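Local coordinates for guanylate kinase (Stenotrophomonas maltophilia, PDB 6WCT), which catalyses the ATP-dependent phosphorylation of GMP to GDP, and probably serves in this way to recycle GMP and, indirectly, cGMP, at residues L204-E207 against A208-R212. Residues are numbered along the deposited sequence; the frame is centred on the assembly and turned at random.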
loop_
_atom_site.group_PDB
_atom_site.type_symbol
_atom_site.label_atom_id
_atom_site.label_comp_id
_atom_site.label_asym_id
_atom_site.label_seq_id
_atom_site.Cartn_x
_atom_site.Cartn_y
_atom_site.Cartn_z
ATOM N N LEU A 204 -1.929 -5.518 6.022
ATOM C CA LEU A 204 -3.290 -5.908 5.685
ATOM C C LEU A 204 -3.371 -6.757 4.422
ATOM O O LEU A 204 -4.467 -7.203 4.066
ATOM C CB LEU A 204 -4.155 -4.654 5.512
ATOM C CG LEU A 204 -4.159 -3.692 6.705
ATOM C CD1 LEU A 204 -4.852 -2.384 6.333
ATOM C CD2 LEU A 204 -4.827 -4.329 7.902
ATOM N N ARG A 205 -2.252 -6.994 3.743
ATOM C CA ARG A 205 -2.269 -7.786 2.517
ATOM C C ARG A 205 -2.780 -9.201 2.796
ATOM O O ARG A 205 -2.586 -9.754 3.886
ATOM C CB ARG A 205 -0.867 -7.816 1.895
ATOM C CG ARG A 205 -0.462 -6.475 1.250
ATOM C CD ARG A 205 0.947 -6.512 0.685
ATOM N NE ARG A 205 1.934 -6.827 1.716
ATOM C CZ ARG A 205 3.226 -7.039 1.470
ATOM N NH1 ARG A 205 3.679 -6.970 0.222
ATOM N NH2 ARG A 205 4.063 -7.326 2.465
ATOM N N ARG A 206 -3.446 -9.784 1.791
ATOM C CA ARG A 206 -4.156 -11.050 1.976
ATOM C C ARG A 206 -3.263 -12.125 2.588
ATOM O O ARG A 206 -3.655 -12.795 3.552
ATOM C CB ARG A 206 -4.715 -11.535 0.636
ATOM C CG ARG A 206 -5.298 -12.931 0.691
ATOM C CD ARG A 206 -5.544 -13.477 -0.699
ATOM N NE ARG A 206 -4.320 -13.574 -1.487
ATOM C CZ ARG A 206 -4.015 -12.775 -2.506
ATOM N NH1 ARG A 206 -4.846 -11.815 -2.879
ATOM N NH2 ARG A 206 -2.873 -12.934 -3.159
ATOM N N GLU A 207 -2.060 -12.319 2.035
ATOM C CA GLU A 207 -1.247 -13.461 2.460
ATOM C C GLU A 207 -0.776 -13.307 3.899
ATOM O O GLU A 207 -0.727 -14.291 4.646
ATOM C CB GLU A 207 -0.055 -13.654 1.521
ATOM C CG GLU A 207 -0.440 -14.136 0.133
ATOM C CD GLU A 207 -1.241 -15.438 0.157
ATOM O OE1 GLU A 207 -1.038 -16.259 1.077
ATOM O OE2 GLU A 207 -2.091 -15.631 -0.736
ATOM N N ALA A 208 -0.455 -12.075 4.312
ATOM C CA ALA A 208 -0.095 -11.815 5.701
ATOM C C ALA A 208 -1.292 -12.003 6.623
ATOM O O ALA A 208 -1.145 -12.518 7.737
ATOM C CB ALA A 208 0.491 -10.406 5.842
ATOM N N GLN A 209 -2.480 -11.567 6.187
ATOM C CA GLN A 209 -3.664 -11.678 7.036
ATOM C C GLN A 209 -4.124 -13.120 7.176
ATOM O O GLN A 209 -4.691 -13.491 8.213
ATOM C CB GLN A 209 -4.798 -10.808 6.493
ATOM C CG GLN A 209 -4.547 -9.294 6.664
ATOM C CD GLN A 209 -4.728 -8.823 8.104
ATOM O OE1 GLN A 209 -4.030 -9.277 9.010
ATOM N NE2 GLN A 209 -5.656 -7.898 8.314
ATOM N N LYS A 210 -3.897 -13.947 6.155
ATOM C CA LYS A 210 -4.240 -15.359 6.286
ATOM C C LYS A 210 -3.473 -15.996 7.435
ATOM O O LYS A 210 -4.026 -16.809 8.176
ATOM C CB LYS A 210 -3.968 -16.101 4.979
ATOM C CG LYS A 210 -5.040 -15.886 3.926
ATOM C CD LYS A 210 -4.590 -16.350 2.555
ATOM C CE LYS A 210 -4.605 -17.855 2.447
ATOM N NZ LYS A 210 -4.148 -18.285 1.104
ATOM N N VAL A 211 -2.213 -15.592 7.626
ATOM C CA VAL A 211 -1.404 -16.125 8.718
ATOM C C VAL A 211 -1.850 -15.534 10.048
ATOM O O VAL A 211 -2.098 -16.259 11.019
ATOM C CB VAL A 211 0.088 -15.827 8.471
ATOM C CG1 VAL A 211 0.939 -16.341 9.647
ATOM C CG2 VAL A 211 0.561 -16.366 7.124
ATOM N N ARG A 212 -1.938 -14.203 10.115
ATOM C CA ARG A 212 -2.269 -13.524 11.366
ATOM C C ARG A 212 -3.616 -13.977 11.922
ATOM O O ARG A 212 -3.770 -14.134 13.139
ATOM C CB ARG A 212 -2.253 -12.012 11.141
ATOM C CG ARG A 212 -2.372 -11.190 12.406
ATOM C CD ARG A 212 -2.131 -9.716 12.109
ATOM N NE ARG A 212 -0.751 -9.497 11.685
ATOM C CZ ARG A 212 -0.386 -9.076 10.477
ATOM N NH1 ARG A 212 -1.304 -8.801 9.554
ATOM N NH2 ARG A 212 0.903 -8.923 10.192
#
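Gln209 N donates to Arg205 O at 2.9 Å, with 158° at the hydrogen, and Lys210 N reaches Arg206 O over the same length; these are the regular opening i to i+4 bonds of a helix. The flexible methylenes of Lys210 fit beside this backbone, CG resting 3.4 Å from Arg206 O.

The carboxylate of Glu207 lies between two cationic side chains of the same helical turn. Its OE2 sits in the guanidinium plane of Arg206 and takes a nearly straight bond from NE (3.1 Å, 173° at the hydrogen), part of a salt bridge, although the donor stands above the plane of the carboxylate. Lys210, three residues on, runs alongside Glu207 and makes only a long salt bridge, NZ to OE1 at 3.7 Å. A bend at chi2 (-56°) brings the carboxylate beside Lys210 NZ and within reach of Arg206 NE, and the acid probably eases the repulsion between the two bases. Their outer ends also serve the dimer: Arg206 NH1 bonds to Phe179 O and Lys210 NZ to Asn177 OD1, both of the second subunit.

This is the first turn of helix 206-212, a short helix between helix 188-203 and helix 214-221, well away from the GMP site, with Arg205 at its N-cap position.

Gln209 can both donate and accept, which suits its buried place. Its CG packs 3.3 Å from Leu204 O and its NE2 lies 3.7 Å from Leu204 CD2, while NE2 donates to Val182 O of the second subunit. OE1 receives Arg212 NH1 at 2.8 Å from above the amide plane, and the same NH1 also reaches Arg203 O, tying the helix to the end of helix 188-203.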